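Local structure of lysine/ornithine decarboxylase (Vibrio vulnificus, 2PLJ) at residues T249-G254 and H286-P291; L169-F174 and S212-S217; Q315-L320 and P351-G356. The protein decarboxylates lysine and ornithine, probably with pyridoxal phosphate as cofactor, and holds a cofactor-putrescine adduct in this crystal. One frame throughout, in Å; residues are numbered along the deposited sequence.

Contact 1 (T249-G254 and H286-P291); sequences TLDIGG and HVLAEP. With P3T ((4-{[(4-aminobutyl)amino]methyl}-5-hydroxy-6-methylpyridin-3-yl)methyl dihydrogen phosphate), chain D.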
loop_
_atom_site.group_PDB
_atom_site.type_symbol
_atom_site.label_atom_id
_atom_site.label_comp_id
_atom_site.label_asym_id
_atom_site.label_seq_id
_atom_site.Cartn_x
_atom_site.Cartn_y
_atom_site.Cartn_z
ATOM N N THR A 249 -6.358 -32.427 15.961
ATOM C CA THR A 249 -5.898 -31.723 14.736
ATOM C C THR A 249 -4.567 -31.004 14.943
ATOM O O THR A 249 -4.358 -30.403 16.001
ATOM C CB THR A 249 -6.963 -30.690 14.301
ATOM O OG1 THR A 249 -8.252 -31.325 14.224
ATOM C CG2 THR A 249 -6.615 -30.006 12.972
ATOM N N LEU A 250 -3.690 -31.099 13.930
ATOM C CA LEU A 250 -2.503 -30.249 13.809
ATOM C C LEU A 250 -2.614 -29.484 12.516
ATOM O O LEU A 250 -2.787 -30.089 11.451
ATOM C CB LEU A 250 -1.214 -31.084 13.784
ATOM C CG LEU A 250 0.038 -30.221 13.696
ATOM C CD1 LEU A 250 0.067 -29.229 14.894
ATOM C CD2 LEU A 250 1.302 -31.099 13.664
ATOM N N ASP A 251 -2.493 -28.161 12.605
ATOM C CA ASP A 251 -2.535 -27.293 11.420
ATOM C C ASP A 251 -1.124 -26.708 11.273
ATOM O O ASP A 251 -0.684 -25.967 12.162
ATOM C CB ASP A 251 -3.587 -26.204 11.687
ATOM C CG ASP A 251 -3.621 -25.105 10.634
ATOM O OD1 ASP A 251 -2.723 -25.020 9.761
ATOM O OD2 ASP A 251 -4.591 -24.314 10.722
ATOM N N ILE A 252 -0.415 -27.060 10.195
ATOM C CA ILE A 252 1.004 -26.682 10.029
ATOM C C ILE A 252 1.241 -25.331 9.318
ATOM O O ILE A 252 2.368 -24.972 8.982
ATOM C CB ILE A 252 1.841 -27.803 9.344
ATOM C CG1 ILE A 252 1.341 -28.038 7.897
ATOM C CG2 ILE A 252 1.798 -29.104 10.188
ATOM C CD1 ILE A 252 2.290 -28.876 7.047
ATOM N N GLY A 253 0.153 -24.601 9.132
ATOM C CA GLY A 253 0.172 -23.257 8.548
ATOM C C GLY A 253 0.620 -23.192 7.093
ATOM O O GLY A 253 0.463 -24.171 6.321
ATOM N N GLY A 254 1.074 -21.998 6.720
ATOM C CA GLY A 254 1.496 -21.720 5.347
ATOM C C GLY A 254 3.005 -21.653 5.220
ATOM O O GLY A 254 3.753 -22.236 6.017
ATOM N N HIS A 286 -5.426 -35.677 12.642
ATOM C CA HIS A 286 -5.329 -35.341 11.243
ATOM C C HIS A 286 -4.763 -33.959 11.064
ATOM O O HIS A 286 -4.746 -33.122 11.992
ATOM C CB HIS A 286 -6.651 -35.492 10.545
ATOM C CG HIS A 286 -7.608 -34.392 10.830
ATOM N ND1 HIS A 286 -8.294 -34.294 12.019
ATOM C CD2 HIS A 286 -8.047 -33.381 10.048
ATOM C CE1 HIS A 286 -9.101 -33.246 11.968
ATOM N NE2 HIS A 286 -8.957 -32.667 10.789
ATOM N N VAL A 287 -4.273 -33.734 9.855
ATOM C CA VAL A 287 -3.371 -32.639 9.630
ATOM C C VAL A 287 -3.954 -31.716 8.560
ATOM O O VAL A 287 -4.481 -32.190 7.560
ATOM C CB VAL A 287 -1.968 -33.147 9.230
ATOM C CG1 VAL A 287 -0.984 -31.969 9.045
ATOM C CG2 VAL A 287 -1.437 -34.135 10.300
ATOM N N LEU A 288 -3.821 -30.412 8.806
ATOM C CA LEU A 288 -4.253 -29.321 7.890
ATOM C C LEU A 288 -3.041 -28.470 7.526
ATOM O O LEU A 288 -2.044 -28.425 8.278
ATOM C CB LEU A 288 -5.252 -28.352 8.587
ATOM C CG LEU A 288 -6.392 -28.857 9.462
ATOM C CD1 LEU A 288 -7.254 -27.742 9.932
ATOM C CD2 LEU A 288 -7.253 -29.932 8.677
ATOM N N ALA A 289 -3.109 -27.760 6.392
ATOM C CA ALA A 289 -2.145 -26.679 6.152
ATOM C C ALA A 289 -2.894 -25.516 5.551
ATOM O O ALA A 289 -4.054 -25.678 5.119
ATOM C CB ALA A 289 -1.023 -27.114 5.213
ATOM N N GLU A 290 -2.213 -24.376 5.469
ATOM C CA GLU A 290 -2.830 -23.094 5.080
ATOM C C GLU A 290 -1.996 -22.427 3.964
ATOM O O GLU A 290 -1.540 -21.267 4.125
ATOM C CB GLU A 290 -2.894 -22.139 6.289
ATOM C CG GLU A 290 -3.767 -22.602 7.466
ATOM C CD GLU A 290 -3.442 -21.877 8.785
ATOM O OE1 GLU A 290 -4.134 -22.145 9.795
ATOM O OE2 GLU A 290 -2.519 -21.024 8.836
ATOM N N PRO A 291 -1.782 -23.137 2.836
ATOM C CA PRO A 291 -0.901 -22.567 1.822
ATOM C C PRO A 291 -1.570 -21.343 1.168
ATOM O O PRO A 291 -2.784 -21.361 0.889
ATOM C CB PRO A 291 -0.736 -23.711 0.804
ATOM C CG PRO A 291 -2.061 -24.523 0.930
ATOM C CD PRO A 291 -2.380 -24.428 2.423
HETATM O OAE P3T D . 1.605 -19.742 2.318
HETATM P PAU P3T D . 1.904 -18.226 2.688
HETATM O OAF P3T D . 1.196 -17.251 1.631
HETATM O OAC P3T D . 3.373 -17.887 2.867
HETATM O OAP P3T D . 1.180 -17.822 4.078
HETATM C CAM P3T D . -0.304 -17.930 4.156
HETATM C CAS P3T D . -0.647 -17.729 5.639
HETATM C CAH P3T D . -1.163 -18.876 6.257
HETATM N NAO P3T D . -1.490 -18.841 7.549
HETATM C CAQ P3T D . -1.310 -17.760 8.300
HETATM C CAA P3T D . -1.683 -17.817 9.802
HETATM C CAR P3T D . -0.764 -16.582 7.750
HETATM O OAD P3T D . -0.610 -15.504 8.533
HETATM C CAT P3T D . -0.406 -16.561 6.385
HETATM C CAG P3T D . 0.091 -15.353 5.805
HETATM N NAN P3T D . 0.675 -14.445 6.573
HETATM C CAL P3T D . 1.213 -13.117 6.137
HETATM C CAK P3T D . 2.100 -13.209 4.884
HETATM C CAJ P3T D . 2.488 -11.740 4.526
HETATM C CAI P3T D . 3.378 -11.697 3.279
HETATM N NAB P3T D . 3.935 -10.343 3.042
#
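Asp251 and Glu290 bring their carboxylates together beside the pyridine ring of P3T. Asp251 OD2 lies 2.4 Å from Glu290 OE1, with the two carboxylate planes 86° apart, so one group meets the other nearly crosswise. The far oxygen of Glu290 serves the ligand: OE2 sits 2.7 Å from the ring nitrogen NAO. The Glu290 chain runs extended beyond CG (chi2 161°), which carries the acid group up to Asp251 and the ligand. At the phosphate end of P3T, Gly254 CA comes within 3.6 Å of phosphate oxygen OAE, and Gly255 N, Gly292 N and Arg293 N just beyond the two segments bind P3T.

Behind the acid pair, Asp251 is fixed from its own side. CG stands anti to the backbone N (chi1 172°), and OD1 accepts from Gly253 N on its anti side, somewhat out of the carboxylate plane, at 3.0 Å, an Asx turn that curls the chain just where the strand ends. The turn in turn presents Gly253 O to Glu290 N, 2.8 Å away; this donor rises well above the carbonyl plane. Ile252 meanwhile lays CG1 against Ala289 CB, 3.7 Å apart.

Farther back, the two strands run parallel, and Leu250 uses both its N and its O: it donates to His286 O and accepts from Leu288 N. Leu288 O receives Ile252 N. On the face that carries Asp251, Thr249 CG2 packs on Leu288 CG at 3.7 Å and also lies over one face of the His286 ring, near its rim.

This is a beta-alpha-beta unit, strand 249-251 to helix 267-278 to strand 286-289, of the beta/alpha barrel, whose C-terminal strand ends form the cofactor site.

Contact 2 (L169-F174 and S212-S217); sequences LVRLSF and SFHVGS. With P3T ((4-{[(4-aminobutyl)amino]methyl}-5-hydroxy-6-methylpyridin-3-yl)methyl dihydrogen phosphate), chain D.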
loop_
_atom_site.group_PDB
_atom_site.type_symbol
_atom_site.label_atom_id
_atom_site.label_comp_id
_atom_site.label_asym_id
_atom_site.label_seq_id
_atom_site.Cartn_x
_atom_site.Cartn_y
_atom_site.Cartn_z
ATOM N N LEU A 169 -8.396 -23.852 17.525
ATOM C CA LEU A 169 -6.996 -24.234 17.345
ATOM C C LEU A 169 -6.163 -23.294 18.203
ATOM O O LEU A 169 -6.360 -22.062 18.152
ATOM C CB LEU A 169 -6.569 -24.105 15.872
ATOM C CG LEU A 169 -7.233 -25.090 14.899
ATOM C CD1 LEU A 169 -7.021 -24.634 13.428
ATOM C CD2 LEU A 169 -6.726 -26.511 15.127
ATOM N N VAL A 170 -5.222 -23.854 18.965
ATOM C CA VAL A 170 -4.333 -23.037 19.795
ATOM C C VAL A 170 -3.035 -22.854 19.028
ATOM O O VAL A 170 -2.391 -23.837 18.677
ATOM C CB VAL A 170 -4.034 -23.690 21.182
ATOM C CG1 VAL A 170 -3.145 -22.748 21.982
ATOM C CG2 VAL A 170 -5.351 -23.962 21.922
ATOM N N ARG A 171 -2.687 -21.599 18.731
ATOM C CA ARG A 171 -1.557 -21.317 17.871
ATOM C C ARG A 171 -0.314 -21.130 18.740
ATOM O O ARG A 171 -0.327 -20.310 19.672
ATOM C CB ARG A 171 -1.793 -20.052 17.037
ATOM C CG ARG A 171 -0.550 -19.702 16.194
ATOM C CD ARG A 171 -0.905 -18.678 15.140
ATOM N NE ARG A 171 0.292 -18.158 14.489
ATOM C CZ ARG A 171 0.291 -17.232 13.517
ATOM N NH1 ARG A 171 -0.847 -16.763 13.003
ATOM N NH2 ARG A 171 1.459 -16.781 13.034
ATOM N N LEU A 172 0.720 -21.896 18.423
ATOM C CA LEU A 172 2.022 -21.814 19.117
ATOM C C LEU A 172 3.029 -21.045 18.272
ATOM O O LEU A 172 2.944 -21.039 17.040
ATOM C CB LEU A 172 2.577 -23.215 19.412
ATOM C CG LEU A 172 1.980 -23.986 20.593
ATOM C CD1 LEU A 172 0.545 -24.378 20.307
ATOM C CD2 LEU A 172 2.796 -25.216 20.979
ATOM N N SER A 173 3.983 -20.409 18.947
ATOM C CA SER A 173 5.195 -19.930 18.284
ATOM C C SER A 173 6.423 -20.447 19.040
ATOM O O SER A 173 6.357 -20.741 20.235
ATOM C CB SER A 173 5.196 -18.400 18.157
ATOM O OG SER A 173 5.488 -17.779 19.394
ATOM N N PHE A 174 7.548 -20.550 18.346
ATOM C CA PHE A 174 8.725 -21.194 18.905
ATOM C C PHE A 174 9.917 -20.247 18.981
ATOM O O PHE A 174 10.764 -20.441 19.831
ATOM C CB PHE A 174 9.069 -22.448 18.095
ATOM C CG PHE A 174 7.861 -23.246 17.726
ATOM C CD1 PHE A 174 7.147 -22.930 16.574
ATOM C CD2 PHE A 174 7.387 -24.254 18.574
ATOM C CE1 PHE A 174 5.987 -23.630 16.256
ATOM C CE2 PHE A 174 6.238 -24.966 18.247
ATOM C CZ PHE A 174 5.540 -24.652 17.096
ATOM N N SER A 212 -2.006 -25.206 16.136
ATOM C CA SER A 212 -1.579 -24.678 14.840
ATOM C C SER A 212 -0.296 -23.900 15.005
ATOM O O SER A 212 0.063 -23.490 16.121
ATOM C CB SER A 212 -2.659 -23.785 14.225
ATOM O OG SER A 212 -2.729 -22.538 14.893
ATOM N N PHE A 213 0.398 -23.685 13.896
ATOM C CA PHE A 213 1.516 -22.769 13.911
ATOM C C PHE A 213 1.705 -22.234 12.500
ATOM O O PHE A 213 1.146 -22.799 11.540
ATOM C CB PHE A 213 2.795 -23.462 14.406
ATOM C CG PHE A 213 3.251 -24.613 13.522
ATOM C CD1 PHE A 213 3.921 -24.356 12.300
ATOM C CD2 PHE A 213 3.010 -25.940 13.909
ATOM C CE1 PHE A 213 4.339 -25.431 11.477
ATOM C CE2 PHE A 213 3.407 -27.015 13.111
ATOM C CZ PHE A 213 4.094 -26.782 11.907
ATOM N N HIS A 214 2.524 -21.194 12.373
ATOM C CA HIS A 214 2.864 -20.660 11.029
ATOM C C HIS A 214 4.302 -20.222 11.124
ATOM O O HIS A 214 4.629 -19.316 11.912
ATOM C CB HIS A 214 1.943 -19.502 10.622
ATOM C CG HIS A 214 2.205 -19.009 9.229
ATOM N ND1 HIS A 214 2.822 -17.811 8.956
ATOM C CD2 HIS A 214 1.920 -19.566 8.032
ATOM C CE1 HIS A 214 2.911 -17.645 7.644
ATOM N NE2 HIS A 214 2.363 -18.698 7.058
ATOM N N VAL A 215 5.178 -20.929 10.414
ATOM C CA VAL A 215 6.626 -20.681 10.550
ATOM C C VAL A 215 7.104 -19.406 9.847
ATOM O O VAL A 215 8.262 -18.974 10.023
ATOM C CB VAL A 215 7.485 -21.920 10.165
ATOM C CG1 VAL A 215 7.179 -23.112 11.112
ATOM C CG2 VAL A 215 7.307 -22.333 8.741
ATOM N N GLY A 216 6.223 -18.818 9.049
ATOM C CA GLY A 216 6.574 -17.592 8.303
ATOM C C GLY A 216 6.496 -17.763 6.787
ATOM O O GLY A 216 6.638 -18.868 6.242
ATOM N N SER A 217 6.286 -16.660 6.088
ATOM C CA SER A 217 6.078 -16.752 4.637
ATOM C C SER A 217 7.422 -16.921 3.884
ATOM O O SER A 217 8.485 -16.431 4.355
ATOM C CB SER A 217 5.262 -15.539 4.145
ATOM O OG SER A 217 4.759 -15.747 2.821
HETATM O OAE P3T D . 1.605 -19.742 2.318
HETATM P PAU P3T D . 1.904 -18.226 2.688
HETATM O OAF P3T D . 1.196 -17.251 1.631
HETATM O OAC P3T D . 3.373 -17.887 2.867
HETATM O OAP P3T D . 1.180 -17.822 4.078
HETATM C CAM P3T D . -0.304 -17.930 4.156
HETATM C CAS P3T D . -0.647 -17.729 5.639
HETATM C CAH P3T D . -1.163 -18.876 6.257
HETATM N NAO P3T D . -1.490 -18.841 7.549
HETATM C CAQ P3T D . -1.310 -17.760 8.300
HETATM C CAA P3T D . -1.683 -17.817 9.802
HETATM C CAR P3T D . -0.764 -16.582 7.750
HETATM O OAD P3T D . -0.610 -15.504 8.533
HETATM C CAT P3T D . -0.406 -16.561 6.385
HETATM C CAG P3T D . 0.091 -15.353 5.805
HETATM N NAN P3T D . 0.675 -14.445 6.573
HETATM C CAL P3T D . 1.213 -13.117 6.137
HETATM C CAK P3T D . 2.100 -13.209 4.884
HETATM C CAJ P3T D . 2.488 -11.740 4.526
HETATM C CAI P3T D . 3.378 -11.697 3.279
HETATM N NAB P3T D . 3.935 -10.343 3.042
HETATM O O HOH W 1 2.919 -19.631 14.803
#
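One face of the Arg171 guanidinium rests on His214 CB, NH2 being 3.7 Å from that carbon, while the His214 ring itself is turned 70° from the guanidinium plane. The imidazole is held between two layers: P3T CAR lies 3.8 Å above the centre of one face, and the backbone N of Gly216 comes near the rim of the other. In a second flat pair, the edge of Phe174 points at the face of Phe213 in an offset edge-to-face contact, centroids 5.9 Å apart. Phe174 CE1 also reaches Phe213 CB, and both side chains touch Ala228 of helix 223-241.

The backbones meet in a short parallel pairing centred on Arg171 and Ser212. Ser212 N donates to Val170 O, and Ser212 O accepts from Leu172 N in a fairly straight bond of 2.9 Å. Past this point the chains part, and water 1 fills the fork: it accepts from Arg171 NE (3.0 Å) and His214 N and donates to Leu172 O. Arg171 reaches the water with CG anti to the backbone N (chi1 176°) and an extended chain.

Ser217 OG donates to phosphate oxygen OAC at 2.6 Å and is also bonded to Arg293 NH2; His214 NE2 makes a weak bond to the ester oxygen OAP.

Strand 167-171 and the loop after strand 207-212 thus line part of the barrel's cofactor pocket. Arg171, steadied by the water, brings NH1 within van der Waals reach of methyl carbon CAA, 3.5 Å away, and the weakness of the His214 bond suggests that its ring holds the cofactor mainly by its face.

Contact 3 (Q315-L320 and P351-G356); sequences QIWYYL and PSVLSG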
loop_
_atom_site.group_PDB
_atom_site.type_symbol
_atom_site.label_atom_id
_atom_site.label_comp_id
_atom_site.label_asym_id
_atom_site.label_seq_id
_atom_site.Cartn_x
_atom_site.Cartn_y
_atom_site.Cartn_z
ATOM N N GLN A 315 21.719 7.080 -17.249
ATOM C CA GLN A 315 20.762 5.966 -17.273
ATOM C C GLN A 315 19.460 6.397 -17.921
ATOM O O GLN A 315 19.063 7.557 -17.757
ATOM C CB GLN A 315 20.465 5.474 -15.862
ATOM C CG GLN A 315 21.396 4.357 -15.428
ATOM C CD GLN A 315 20.985 3.774 -14.114
ATOM O OE1 GLN A 315 20.837 4.511 -13.140
ATOM N NE2 GLN A 315 20.786 2.435 -14.064
ATOM N N ILE A 316 18.808 5.478 -18.646
ATOM C CA ILE A 316 17.500 5.765 -19.213
ATOM C C ILE A 316 16.448 5.379 -18.182
ATOM O O ILE A 316 16.342 4.193 -17.804
ATOM C CB ILE A 316 17.184 5.015 -20.540
ATOM C CG1 ILE A 316 18.256 5.269 -21.616
ATOM C CG2 ILE A 316 15.778 5.425 -21.070
ATOM C CD1 ILE A 316 17.930 4.582 -22.964
ATOM N N TRP A 317 15.701 6.376 -17.725
ATOM C CA TRP A 317 14.537 6.127 -16.851
ATOM C C TRP A 317 13.280 5.889 -17.692
ATOM O O TRP A 317 12.929 6.723 -18.525
ATOM C CB TRP A 317 14.292 7.327 -15.942
ATOM C CG TRP A 317 15.241 7.439 -14.795
ATOM C CD1 TRP A 317 16.611 7.608 -14.850
ATOM C CD2 TRP A 317 14.898 7.392 -13.406
ATOM N NE1 TRP A 317 17.135 7.679 -13.573
ATOM C CE2 TRP A 317 16.103 7.537 -12.672
ATOM C CE3 TRP A 317 13.695 7.224 -12.712
ATOM C CZ2 TRP A 317 16.130 7.542 -11.262
ATOM C CZ3 TRP A 317 13.717 7.232 -11.311
ATOM C CH2 TRP A 317 14.929 7.374 -10.605
ATOM N N TYR A 318 12.630 4.745 -17.472
ATOM C CA TYR A 318 11.294 4.479 -18.003
ATOM C C TYR A 318 10.250 4.640 -16.891
ATOM O O TYR A 318 10.415 4.085 -15.806
ATOM C CB TYR A 318 11.202 3.063 -18.584
ATOM C CG TYR A 318 12.199 2.820 -19.705
ATOM C CD1 TYR A 318 12.054 3.475 -20.932
ATOM C CD2 TYR A 318 13.293 1.957 -19.530
ATOM C CE1 TYR A 318 12.949 3.270 -21.986
ATOM C CE2 TYR A 318 14.220 1.748 -20.577
ATOM C CZ TYR A 318 14.028 2.405 -21.805
ATOM O OH TYR A 318 14.919 2.229 -22.843
ATOM N N TYR A 319 9.179 5.371 -17.180
ATOM C CA TYR A 319 8.139 5.643 -16.202
ATOM C C TYR A 319 6.952 4.786 -16.628
ATOM O O TYR A 319 6.344 5.042 -17.669
ATOM C CB TYR A 319 7.783 7.121 -16.192
ATOM C CG TYR A 319 8.969 8.002 -15.883
ATOM C CD1 TYR A 319 9.260 8.398 -14.576
ATOM C CD2 TYR A 319 9.838 8.437 -16.908
ATOM C CE1 TYR A 319 10.368 9.207 -14.287
ATOM C CE2 TYR A 319 10.940 9.221 -16.633
ATOM C CZ TYR A 319 11.223 9.612 -15.330
ATOM O OH TYR A 319 12.325 10.409 -15.113
ATOM N N LEU A 320 6.659 3.761 -15.826
ATOM C CA LEU A 320 5.611 2.793 -16.164
ATOM C C LEU A 320 4.249 3.177 -15.602
ATOM O O LEU A 320 4.172 4.029 -14.706
ATOM C CB LEU A 320 5.999 1.381 -15.654
ATOM C CG LEU A 320 7.407 0.891 -16.033
ATOM C CD1 LEU A 320 7.656 -0.499 -15.484
ATOM C CD2 LEU A 320 7.650 0.911 -17.552
ATOM N N PRO A 351 21.903 0.496 -19.563
ATOM C CA PRO A 351 21.606 0.707 -18.130
ATOM C C PRO A 351 20.352 1.563 -17.970
ATOM O O PRO A 351 20.284 2.688 -18.510
ATOM C CB PRO A 351 22.825 1.486 -17.629
ATOM C CG PRO A 351 23.936 1.090 -18.583
ATOM C CD PRO A 351 23.257 0.978 -19.918
ATOM N N SER A 352 19.385 1.025 -17.234
ATOM C CA SER A 352 18.053 1.609 -17.167
ATOM C C SER A 352 17.515 1.611 -15.752
ATOM O O SER A 352 18.034 0.913 -14.875
ATOM C CB SER A 352 17.093 0.842 -18.084
ATOM O OG SER A 352 17.616 0.762 -19.405
ATOM N N VAL A 353 16.472 2.405 -15.553
ATOM C CA VAL A 353 15.720 2.450 -14.302
ATOM C C VAL A 353 14.251 2.292 -14.672
ATOM O O VAL A 353 13.756 2.942 -15.601
ATOM C CB VAL A 353 15.915 3.801 -13.568
ATOM C CG1 VAL A 353 15.075 3.867 -12.306
ATOM C CG2 VAL A 353 17.391 4.067 -13.267
ATOM N N LEU A 354 13.564 1.422 -13.935
ATOM C CA LEU A 354 12.124 1.255 -14.093
ATOM C C LEU A 354 11.439 1.921 -12.920
ATOM O O LEU A 354 11.566 1.463 -11.764
ATOM C CB LEU A 354 11.739 -0.235 -14.182
ATOM C CG LEU A 354 12.235 -1.001 -15.419
ATOM C CD1 LEU A 354 11.867 -2.475 -15.282
ATOM C CD2 LEU A 354 11.655 -0.406 -16.745
ATOM N N SER A 355 10.701 3.000 -13.231
ATOM C CA SER A 355 9.986 3.811 -12.254
ATOM C C SER A 355 8.486 3.521 -12.343
ATOM O O SER A 355 7.981 3.215 -13.422
ATOM C CB SER A 355 10.194 5.309 -12.595
ATOM O OG SER A 355 9.274 6.093 -11.854
ATOM N N GLY A 356 7.760 3.660 -11.234
ATOM C CA GLY A 356 6.303 3.562 -11.285
ATOM C C GLY A 356 5.663 4.880 -11.746
ATOM O O GLY A 356 6.383 5.886 -12.058
HETATM O O HOH W 2 16.960 0.865 -22.222
#
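Val353 runs alongside Trp317 and sets CG1 over one face of the indole, 3.5 Å from the centroid of the six-membered ring and only 7° off the ring normal, a CH-pi contact. CG2 covers the pyrrole side, 3.6 Å from NE1. The pair belongs to parallel neighbours, strands 315-320 and 349-355, in the mixed sheet of the beta-barrel domain.

On the other face of the sheet, Leu354 CD2 touches Tyr318 CB at 4.0 Å and Leu320 CD1 slightly farther off. Between the faces the backbone ladder is regular: Ile316, Tyr318 and Leu320 each donate to the partner strand, while Ile316 O and Tyr318 O accept Val353 N and Ser355 N.

Tyr319 shares the Trp317 face but looks out of the subunit: its OH bonds to Lys186 O of the second subunit, and its ring meets Phe187 of that chain. This face of the sheet, with Trp317 on Lys185 of the second subunit as well, therefore lies at the dimer interface.

The polar edge gathers at Ser352, whose OG bonds to Ile350 O. With CG anti to its carbonyl carbon (chi1 -59°), Tyr318 swings its ring over to Ser352, CE2 reaching 3.7 Å from OG, and its OH is hydrogen-bonded to Leu374 N. Water 2 lies in the plane of the Tyr318 ring at its edge, 2.5 Å from OH, and donates to Ser352 OG at 2.9 Å.

Along the chain the contacts come in series: contact 2, then contact 1, then contact 3. The first two share the parallel sheet of the beta/alpha barrel, with centres 10 Å apart; strand 207-212 stands between strands 167-171 and 249-251, and Asp251 O and Phe213 N make a probable hydrogen bond. Both touch the same P3T. Contact 3 belongs to the separate mixed sheet, its centre about 43 Å from contact 1 and 41 Å from contact 2, across the chain's centre. Yet its Tyr319 packs on Phe187 of the second subunit, and Phe187 touches Arg171 within its own chain, so dimerisation brings the beta-barrel domain of one subunit close to the ligand-binding barrel of the other.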